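Local coordinates for protein putative endoribonuclease (Klebsiella pneumoniae, PDB 3LYB) that is probably an endoribonuclease of the YjgF-like (L-PSP) family, with its substrate not established, at residues Ile24-Ile29 and Val143-Trp148; Gly37-Gly42 and Leu70-Tyr75; Lys96-Phe101 and Val124-Gln129. All blocks are in the same frame, centred on the assembly; numbering follows the deposited sequence.

Interactions 1 and 3 lie in one mixed sheet, their centres about 11 Å apart, and they meet where strand 141-148 runs antiparallel beside strand 94-101: E144 N lies 2.7 Å from V98 O, probably a hydrogen bond. Interaction 2 stands apart, its centre about 18 Å from each of the others, where the long connection after strand 23-26 packs against helix 60-85. Along the chain, interaction 2 closes before interaction 3 opens, and both fall between the two segments of interaction 1. Strand 141-148 pairs with 23-26 on one side and, on the other, with 94-101, which carries the sheet on to 124-129; early and late parts of the YjgF-like chain are thereby joined in one sheet.

Interaction 1 of 3, residues Ile24-Ile29 and Val143-Trp148; sequences IFLSGI and VEATVW
L26 reaches across to A145 and V147. Its CB lies 3.5 Å from A145 O and also meets A145 CB, a small methyl at the base of the leucine. With CG anti to the carbonyl carbon (chi1 -86°), the isobutyl group extends until CD1 lies 3.7 Å from V147 CG2, the two side chains crossing at a slant. I24 and V147 form a hydrogen-bonded pair: I24 N donates to V147 O (2.8 Å) and V147 N to I24 O (2.6 Å). They pack CB to CB at 3.8 Å, a good use of beta-branched residues in extended chain. On the other face F25 and T146 lie side by side, with CE2 of F25 3.6 Å from T146 CG2. L26 N donates to A145 O (2.9 Å), and after a one-residue shift of register a separate bridge joins I29 and V143; at G28 the bare CA comes 3.4 Å from V143 O in a CA-H...O contact. E144 OE2 makes a salt bridge with K96 NZ, and OE1 a hydrogen bond with T126 OG1, both of the second subunit. Strand 17-20 flanks 23-26, strand 94-101 flanks 141-148, and helix 60-85 packs against the sheet, its T83 touching L26 and its V76 and I80 touching V143.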
loop_
_atom_site.group_PDB
_atom_site.type_symbol
_atom_site.label_atom_id
_atom_site.label_comp_id
_atom_site.label_asym_id
_atom_site.label_seq_id
_atom_site.Cartn_x
_atom_site.Cartn_y
_atom_site.Cartn_z
ATOM N N ILE B 24 28.475 -31.798 9.864
ATOM C CA ILE B 24 27.091 -32.094 10.130
ATOM C C ILE B 24 26.278 -30.870 9.757
ATOM O O ILE B 24 26.565 -29.752 10.211
ATOM C CB ILE B 24 26.891 -32.430 11.591
ATOM C CG1 ILE B 24 27.651 -33.718 11.907
ATOM C CG2 ILE B 24 25.392 -32.550 11.938
ATOM C CD1 ILE B 24 28.144 -33.771 13.306
ATOM N N PHE B 25 25.276 -31.093 8.911
ATOM C CA PHE B 25 24.395 -30.039 8.444
ATOM C C PHE B 25 23.037 -30.145 9.104
ATOM O O PHE B 25 22.421 -31.199 9.074
ATOM C CB PHE B 25 24.247 -30.129 6.935
ATOM C CG PHE B 25 25.522 -29.888 6.193
ATOM C CD1 PHE B 25 26.406 -30.938 5.936
ATOM C CD2 PHE B 25 25.850 -28.612 5.752
ATOM C CE1 PHE B 25 27.603 -30.718 5.253
ATOM C CE2 PHE B 25 27.047 -28.374 5.065
ATOM C CZ PHE B 25 27.926 -29.432 4.815
ATOM N N LEU B 26 22.577 -29.057 9.715
ATOM C CA LEU B 26 21.220 -29.026 10.255
ATOM C C LEU B 26 20.261 -28.429 9.254
ATOM O O LEU B 26 20.617 -27.546 8.492
ATOM C CB LEU B 26 21.147 -28.255 11.577
ATOM C CG LEU B 26 21.448 -29.061 12.841
ATOM C CD1 LEU B 26 22.928 -29.332 12.906
ATOM C CD2 LEU B 26 21.031 -28.342 14.084
ATOM N N SER B 27 19.045 -28.947 9.241
ATOM C CA SER B 27 17.937 -28.242 8.638
ATOM C C SER B 27 17.741 -26.925 9.372
ATOM O O SER B 27 18.020 -26.849 10.577
ATOM C CB SER B 27 16.681 -29.078 8.786
ATOM O OG SER B 27 16.753 -30.189 7.921
ATOM N N GLY B 28 17.280 -25.891 8.655
ATOM C CA GLY B 28 16.911 -24.608 9.291
ATOM C C GLY B 28 15.908 -24.888 10.383
ATOM O O GLY B 28 14.978 -25.670 10.199
ATOM N N ILE B 29 16.113 -24.305 11.548
ATOM C CA ILE B 29 15.224 -24.599 12.679
ATOM C C ILE B 29 14.312 -23.420 13.021
ATOM O O ILE B 29 14.721 -22.270 12.988
ATOM C CB ILE B 29 16.003 -25.156 13.903
ATOM C CG1 ILE B 29 16.265 -26.648 13.679
ATOM C CG2 ILE B 29 15.212 -24.958 15.229
ATOM C CD1 ILE B 29 17.413 -27.225 14.487
ATOM N N VAL B 143 17.001 -20.167 12.217
ATOM C CA VAL B 143 18.471 -20.322 12.110
ATOM C C VAL B 143 18.863 -21.640 11.488
ATOM O O VAL B 143 18.280 -22.663 11.790
ATOM C CB VAL B 143 19.193 -20.219 13.468
ATOM C CG1 VAL B 143 20.703 -20.303 13.253
ATOM C CG2 VAL B 143 18.853 -18.932 14.164
ATOM N N GLU B 144 19.844 -21.594 10.602
ATOM C CA GLU B 144 20.396 -22.785 9.967
ATOM C C GLU B 144 21.828 -22.966 10.450
ATOM O O GLU B 144 22.611 -22.034 10.435
ATOM C CB GLU B 144 20.358 -22.637 8.438
ATOM C CG GLU B 144 20.964 -23.798 7.644
ATOM C CD GLU B 144 21.386 -23.386 6.231
ATOM O OE1 GLU B 144 20.488 -23.101 5.411
ATOM O OE2 GLU B 144 22.608 -23.347 5.922
ATOM N N ALA B 145 22.159 -24.171 10.876
ATOM C CA ALA B 145 23.440 -24.420 11.504
ATOM C C ALA B 145 24.274 -25.410 10.723
ATOM O O ALA B 145 23.773 -26.411 10.204
ATOM C CB ALA B 145 23.245 -24.908 12.947
ATOM N N THR B 146 25.558 -25.125 10.642
ATOM C CA THR B 146 26.497 -26.091 10.120
ATOM C C THR B 146 27.579 -26.435 11.168
ATOM O O THR B 146 28.133 -25.558 11.835
ATOM C CB THR B 146 27.083 -25.622 8.799
ATOM O OG1 THR B 146 26.002 -25.297 7.918
ATOM C CG2 THR B 146 27.906 -26.723 8.169
ATOM N N VAL B 147 27.843 -27.728 11.306
ATOM C CA VAL B 147 28.733 -28.235 12.343
ATOM C C VAL B 147 30.010 -28.881 11.764
ATOM O O VAL B 147 29.949 -29.631 10.782
ATOM C CB VAL B 147 27.981 -29.229 13.256
ATOM C CG1 VAL B 147 28.648 -29.308 14.580
ATOM C CG2 VAL B 147 26.564 -28.765 13.495
ATOM N N TRP B 148 31.162 -28.553 12.354
ATOM C CA TRP B 148 32.413 -29.295 12.090
ATOM C C TRP B 148 32.774 -30.139 13.293
ATOM O O TRP B 148 33.016 -29.629 14.386
ATOM C CB TRP B 148 33.563 -28.359 11.751
ATOM C CG TRP B 148 34.817 -29.043 11.210
ATOM C CD1 TRP B 148 34.937 -29.748 10.041
ATOM C CD2 TRP B 148 36.123 -29.029 11.802
ATOM N NE1 TRP B 148 36.236 -30.173 9.870
ATOM C CE2 TRP B 148 36.984 -29.755 10.940
ATOM C CE3 TRP B 148 36.651 -28.472 12.978
ATOM C CZ2 TRP B 148 38.348 -29.947 11.222
ATOM C CZ3 TRP B 148 38.011 -28.658 13.258
ATOM C CH2 TRP B 148 38.841 -29.391 12.382
#

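Interaction 2 of 3, residues Gly37-Gly42 and Leu70-Tyr75; sequences GTIVNG and LAQSWY. With CA (calcium ion), chain F.
V40 holds CG1 anti to its backbone N (chi1 176°) and CG2 anti to its carbonyl carbon, and this divides its two methyls between A71 and Y75 of the helix. Y75 in turn places its ring carbon CG anti to its own N (chi1 -155°), which brings the ring alongside the loop. In this YjgF-like fold, the irregular segment 37-42, from the long connection between strand 23-26 and helix 48-54, lies against helix 60-85. V40 CG1 packs on A71 CB at 3.7 Å, while V40 CG2 stands over one face of the Y75 ring, offset toward the rim, 3.6 Å from its centroid and 18° off the ring normal, a CH-pi contact. Valine suits the place because its branch serves two neighbours from a single CB. A71, with only a methyl, allows close approach, and G42 O comes within 3.3 Å of A71 CB.

The hydrogen bond across the contact comes from Q72. Its chain is extended beyond CG, so the amide reaches the loop backbone, and NE2 donates to V40 O at 3.0 Å, nearly head-on to the carbonyl and close to the amide's own plane. The same NE2 also bonds T138 O, and OE1 accepts from L140 N; together these bonds fix the rotation of the buried amide and tie two loops to the helix. N41 turns away from the helix and, with D45, binds a calcium ion, its OD1 lying 2.4 Å from the metal.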
loop_
_atom_site.group_PDB
_atom_site.type_symbol
_atom_site.label_atom_id
_atom_site.label_comp_id
_atom_site.label_asym_id
_atom_site.label_seq_id
_atom_site.Cartn_x
_atom_site.Cartn_y
_atom_site.Cartn_z
ATOM N N GLY B 37 3.025 -28.960 18.684
ATOM C CA GLY B 37 2.862 -28.372 17.352
ATOM C C GLY B 37 2.658 -26.868 17.495
ATOM O O GLY B 37 2.308 -26.184 16.527
ATOM N N THR B 38 2.886 -26.366 18.712
ATOM C CA THR B 38 2.733 -24.952 19.030
ATOM C C THR B 38 3.913 -24.137 18.497
ATOM O O THR B 38 5.061 -24.585 18.558
ATOM C CB THR B 38 2.640 -24.690 20.568
ATOM O OG1 THR B 38 2.207 -25.868 21.269
ATOM C CG2 THR B 38 1.701 -23.492 20.875
ATOM N N ILE B 39 3.598 -22.956 17.957
ATOM C CA ILE B 39 4.567 -21.911 17.679
ATOM C C ILE B 39 4.815 -21.186 18.990
ATOM O O ILE B 39 3.867 -20.758 19.643
ATOM C CB ILE B 39 4.023 -20.835 16.680
ATOM C CG1 ILE B 39 3.494 -21.448 15.373
ATOM C CG2 ILE B 39 5.067 -19.744 16.417
ATOM C CD1 ILE B 39 4.463 -22.407 14.659
ATOM N N VAL B 40 6.083 -21.037 19.355
ATOM C CA VAL B 40 6.500 -20.292 20.535
ATOM C C VAL B 40 6.120 -18.822 20.401
ATOM O O VAL B 40 6.498 -18.180 19.430
ATOM C CB VAL B 40 8.014 -20.425 20.723
ATOM C CG1 VAL B 40 8.484 -19.574 21.881
ATOM C CG2 VAL B 40 8.374 -21.888 20.944
ATOM N N ASN B 41 5.381 -18.280 21.360
ATOM C CA ASN B 41 4.854 -16.917 21.171
ATOM C C ASN B 41 5.200 -15.872 22.233
ATOM O O ASN B 41 4.843 -14.705 22.106
ATOM C CB ASN B 41 3.349 -16.918 20.836
ATOM C CG ASN B 41 2.487 -17.583 21.915
ATOM O OD1 ASN B 41 2.824 -18.640 22.480
ATOM N ND2 ASN B 41 1.335 -16.977 22.176
ATOM N N GLY B 42 5.924 -16.281 23.260
ATOM C CA GLY B 42 6.316 -15.357 24.307
ATOM C C GLY B 42 6.937 -16.101 25.461
ATOM O O GLY B 42 7.149 -17.316 25.369
ATOM N N LEU B 70 12.525 -12.985 21.906
ATOM C CA LEU B 70 13.463 -13.563 22.872
ATOM C C LEU B 70 13.162 -15.042 23.019
ATOM O O LEU B 70 14.032 -15.889 22.837
ATOM C CB LEU B 70 13.383 -12.834 24.221
ATOM C CG LEU B 70 13.937 -11.395 24.278
ATOM C CD1 LEU B 70 13.596 -10.708 25.610
ATOM C CD2 LEU B 70 15.442 -11.335 23.997
ATOM N N ALA B 71 11.898 -15.345 23.274
ATOM C CA ALA B 71 11.466 -16.721 23.426
ATOM C C ALA B 71 11.749 -17.561 22.197
ATOM O O ALA B 71 12.254 -18.663 22.319
ATOM C CB ALA B 71 9.991 -16.773 23.774
ATOM N N GLN B 72 11.430 -17.051 21.011
ATOM C CA GLN B 72 11.664 -17.806 19.776
ATOM C C GLN B 72 13.162 -17.998 19.516
ATOM O O GLN B 72 13.603 -19.080 19.100
ATOM C CB GLN B 72 10.992 -17.127 18.579
ATOM C CG GLN B 72 9.439 -17.224 18.540
ATOM C CD GLN B 72 8.848 -16.660 17.250
ATOM O OE1 GLN B 72 9.574 -16.328 16.323
ATOM N NE2 GLN B 72 7.546 -16.542 17.198
ATOM N N SER B 73 13.956 -16.969 19.783
ATOM C CA SER B 73 15.377 -17.093 19.558
ATOM C C SER B 73 15.928 -18.169 20.470
ATOM O O SER B 73 16.701 -19.051 20.043
ATOM C CB SER B 73 16.092 -15.772 19.809
ATOM O OG SER B 73 15.598 -14.758 18.947
ATOM N N TRP B 74 15.506 -18.108 21.732
ATOM C CA TRP B 74 16.075 -18.988 22.711
ATOM C C TRP B 74 15.705 -20.406 22.285
ATOM O O TRP B 74 16.569 -21.280 22.144
ATOM C CB TRP B 74 15.593 -18.661 24.127
ATOM C CG TRP B 74 16.019 -19.735 25.075
ATOM C CD1 TRP B 74 17.238 -19.853 25.692
ATOM C CD2 TRP B 74 15.264 -20.898 25.441
ATOM N NE1 TRP B 74 17.274 -21.007 26.446
ATOM C CE2 TRP B 74 16.075 -21.665 26.313
ATOM C CE3 TRP B 74 13.976 -21.357 25.133
ATOM C CZ2 TRP B 74 15.638 -22.872 26.885
ATOM C CZ3 TRP B 74 13.530 -22.554 25.701
ATOM C CH2 TRP B 74 14.363 -23.294 26.574
ATOM N N TYR B 75 14.420 -20.607 22.031
ATOM C CA TYR B 75 13.904 -21.903 21.641
ATOM C C TYR B 75 14.648 -22.500 20.453
ATOM O O TYR B 75 14.870 -23.695 20.380
ATOM C CB TYR B 75 12.410 -21.778 21.347
ATOM C CG TYR B 75 11.682 -23.065 21.520
ATOM C CD1 TYR B 75 11.054 -23.373 22.732
ATOM C CD2 TYR B 75 11.637 -24.007 20.483
ATOM C CE1 TYR B 75 10.386 -24.596 22.908
ATOM C CE2 TYR B 75 10.966 -25.226 20.641
ATOM C CZ TYR B 75 10.356 -25.519 21.855
ATOM O OH TYR B 75 9.699 -26.735 22.004
HETATM CA CA CA F . 1.923 -20.670 23.505
#

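Interaction 3 of 3, residues Lys96-Phe101 and Val124-Gln129; sequences KLVQYF and VSTVVQ
Q99 and F101 meet S125, V127 and V128 across two parallel strands in which every residue from K96 to F101 is paired with one from V124 to Q129. Backbone bonds come first: L97 and Q99 each donate and accept, linking V124, T126 and V128, while F101 N adds a bond to V128 O at 2.8 Å. Side-chain hydrogen bonds centre on the Q99 amide, whose bend at chi2 (132°) swings NE2 back toward the partner strand. NE2 donates to S125 OG at 2.9 Å and to T126 O at 3.0 Å, both acceptors lying near the amide plane. At T126 O, NE2 comes from well above the carbonyl plane (56° out of it), with Q99 N on the opposite face. Y110 OH bonds Q99 OE1, so the amide is held at both ends.

Among apolar contacts, F101 CE1 meets V127 CG1 at 3.5 Å on the face covered by helix 107-115; on the other, Y100 CD1 lies 3.6 Å from V128 CG2. Beta-branched valines fit extended strands and offer methyls to the ring atoms beside them. K96 NZ makes a salt bridge, and T126 OG1 a hydrogen bond, with E144 of the third subunit. Strand 94-101, helix 107-115 and strand 124-129 together make a beta-alpha-beta crossover of the YjgF-like fold.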
loop_
_atom_site.group_PDB
_atom_site.type_symbol
_atom_site.label_atom_id
_atom_site.label_comp_id
_atom_site.label_asym_id
_atom_site.label_seq_id
_atom_site.Cartn_x
_atom_site.Cartn_y
_atom_site.Cartn_z
ATOM N N LYS B 96 29.081 -22.273 11.660
ATOM C CA LYS B 96 28.377 -21.402 10.725
ATOM C C LYS B 96 26.923 -21.313 11.134
ATOM O O LYS B 96 26.279 -22.324 11.432
ATOM C CB LYS B 96 28.503 -21.959 9.301
ATOM C CG LYS B 96 28.071 -21.045 8.159
ATOM C CD LYS B 96 27.631 -21.910 6.973
ATOM C CE LYS B 96 27.949 -21.302 5.619
ATOM N NZ LYS B 96 27.230 -20.032 5.433
ATOM N N LEU B 97 26.409 -20.095 11.184
ATOM C CA LEU B 97 24.957 -19.902 11.321
ATOM C C LEU B 97 24.422 -19.038 10.192
ATOM O O LEU B 97 25.015 -17.997 9.858
ATOM C CB LEU B 97 24.603 -19.265 12.662
ATOM C CG LEU B 97 24.894 -20.032 13.951
ATOM C CD1 LEU B 97 24.335 -19.206 15.064
ATOM C CD2 LEU B 97 24.312 -21.442 13.991
ATOM N N VAL B 98 23.316 -19.470 9.593
ATOM C CA VAL B 98 22.550 -18.583 8.707
ATOM C C VAL B 98 21.246 -18.211 9.431
ATOM O O VAL B 98 20.450 -19.084 9.777
ATOM C CB VAL B 98 22.330 -19.150 7.263
ATOM C CG1 VAL B 98 21.608 -18.138 6.413
ATOM C CG2 VAL B 98 23.650 -19.486 6.605
ATOM N N GLN B 99 21.064 -16.917 9.684
ATOM C CA GLN B 99 19.922 -16.438 10.451
ATOM C C GLN B 99 18.971 -15.558 9.642
ATOM O O GLN B 99 19.365 -14.530 9.104
ATOM C CB GLN B 99 20.416 -15.687 11.677
ATOM C CG GLN B 99 21.204 -16.573 12.656
ATOM C CD GLN B 99 22.500 -15.930 13.083
ATOM O OE1 GLN B 99 22.848 -15.964 14.247
ATOM N NE2 GLN B 99 23.231 -15.345 12.135
ATOM N N TYR B 100 17.708 -15.970 9.600
ATOM C CA TYR B 100 16.668 -15.352 8.798
ATOM C C TYR B 100 15.635 -14.660 9.677
ATOM O O TYR B 100 15.035 -15.283 10.543
ATOM C CB TYR B 100 15.969 -16.445 8.002
ATOM C CG TYR B 100 16.847 -17.202 7.022
ATOM C CD1 TYR B 100 17.189 -16.637 5.798
ATOM C CD2 TYR B 100 17.307 -18.491 7.311
ATOM C CE1 TYR B 100 17.973 -17.309 4.889
ATOM C CE2 TYR B 100 18.099 -19.193 6.398
ATOM C CZ TYR B 100 18.415 -18.592 5.176
ATOM O OH TYR B 100 19.195 -19.244 4.238
ATOM N N PHE B 101 15.415 -13.374 9.435
ATOM C CA PHE B 101 14.457 -12.593 10.210
ATOM C C PHE B 101 13.333 -12.071 9.358
ATOM O O PHE B 101 13.539 -11.720 8.193
ATOM C CB PHE B 101 15.119 -11.344 10.784
ATOM C CG PHE B 101 16.144 -11.606 11.832
ATOM C CD1 PHE B 101 17.398 -12.111 11.494
ATOM C CD2 PHE B 101 15.870 -11.301 13.171
ATOM C CE1 PHE B 101 18.364 -12.318 12.482
ATOM C CE2 PHE B 101 16.836 -11.509 14.165
ATOM C CZ PHE B 101 18.089 -12.022 13.813
ATOM N N VAL B 124 30.780 -18.013 12.580
ATOM C CA VAL B 124 30.548 -17.336 11.306
ATOM C C VAL B 124 29.052 -17.098 11.134
ATOM O O VAL B 124 28.227 -17.891 11.607
ATOM C CB VAL B 124 31.191 -18.126 10.139
ATOM C CG1 VAL B 124 30.443 -17.960 8.831
ATOM C CG2 VAL B 124 32.657 -17.694 9.988
ATOM N N SER B 125 28.700 -15.987 10.493
ATOM C CA SER B 125 27.327 -15.480 10.604
ATOM C C SER B 125 26.786 -14.746 9.369
ATOM O O SER B 125 27.404 -13.835 8.819
ATOM C CB SER B 125 27.217 -14.599 11.857
ATOM O OG SER B 125 25.916 -14.137 12.082
ATOM N N THR B 126 25.619 -15.181 8.941
ATOM C CA THR B 126 24.854 -14.460 7.956
ATOM C C THR B 126 23.498 -14.101 8.552
ATOM O O THR B 126 22.850 -14.921 9.219
ATOM C CB THR B 126 24.681 -15.280 6.665
ATOM O OG1 THR B 126 25.964 -15.511 6.102
ATOM C CG2 THR B 126 23.830 -14.535 5.642
ATOM N N VAL B 127 23.076 -12.875 8.300
ATOM C CA VAL B 127 21.852 -12.341 8.872
ATOM C C VAL B 127 21.109 -11.598 7.780
ATOM O O VAL B 127 21.601 -10.582 7.285
ATOM C CB VAL B 127 22.171 -11.337 9.986
ATOM C CG1 VAL B 127 20.906 -10.812 10.572
ATOM C CG2 VAL B 127 23.055 -11.959 11.067
ATOM N N VAL B 128 19.932 -12.092 7.401
ATOM C CA VAL B 128 19.086 -11.377 6.439
ATOM C C VAL B 128 17.616 -11.282 6.851
ATOM O O VAL B 128 17.078 -12.164 7.536
ATOM C CB VAL B 128 19.151 -11.990 5.030
ATOM C CG1 VAL B 128 20.561 -11.841 4.454
ATOM C CG2 VAL B 128 18.632 -13.455 5.022
ATOM N N GLN B 129 16.969 -10.205 6.400
ATOM C CA GLN B 129 15.534 -10.045 6.565
ATOM C C GLN B 129 14.830 -10.605 5.343
ATOM O O GLN B 129 14.981 -10.094 4.215
ATOM C CB GLN B 129 15.145 -8.586 6.779
ATOM C CG GLN B 129 13.651 -8.407 7.033
ATOM C CD GLN B 129 13.269 -7.005 7.507
ATOM O OE1 GLN B 129 13.905 -6.419 8.386
ATOM N NE2 GLN B 129 12.220 -6.478 6.933
#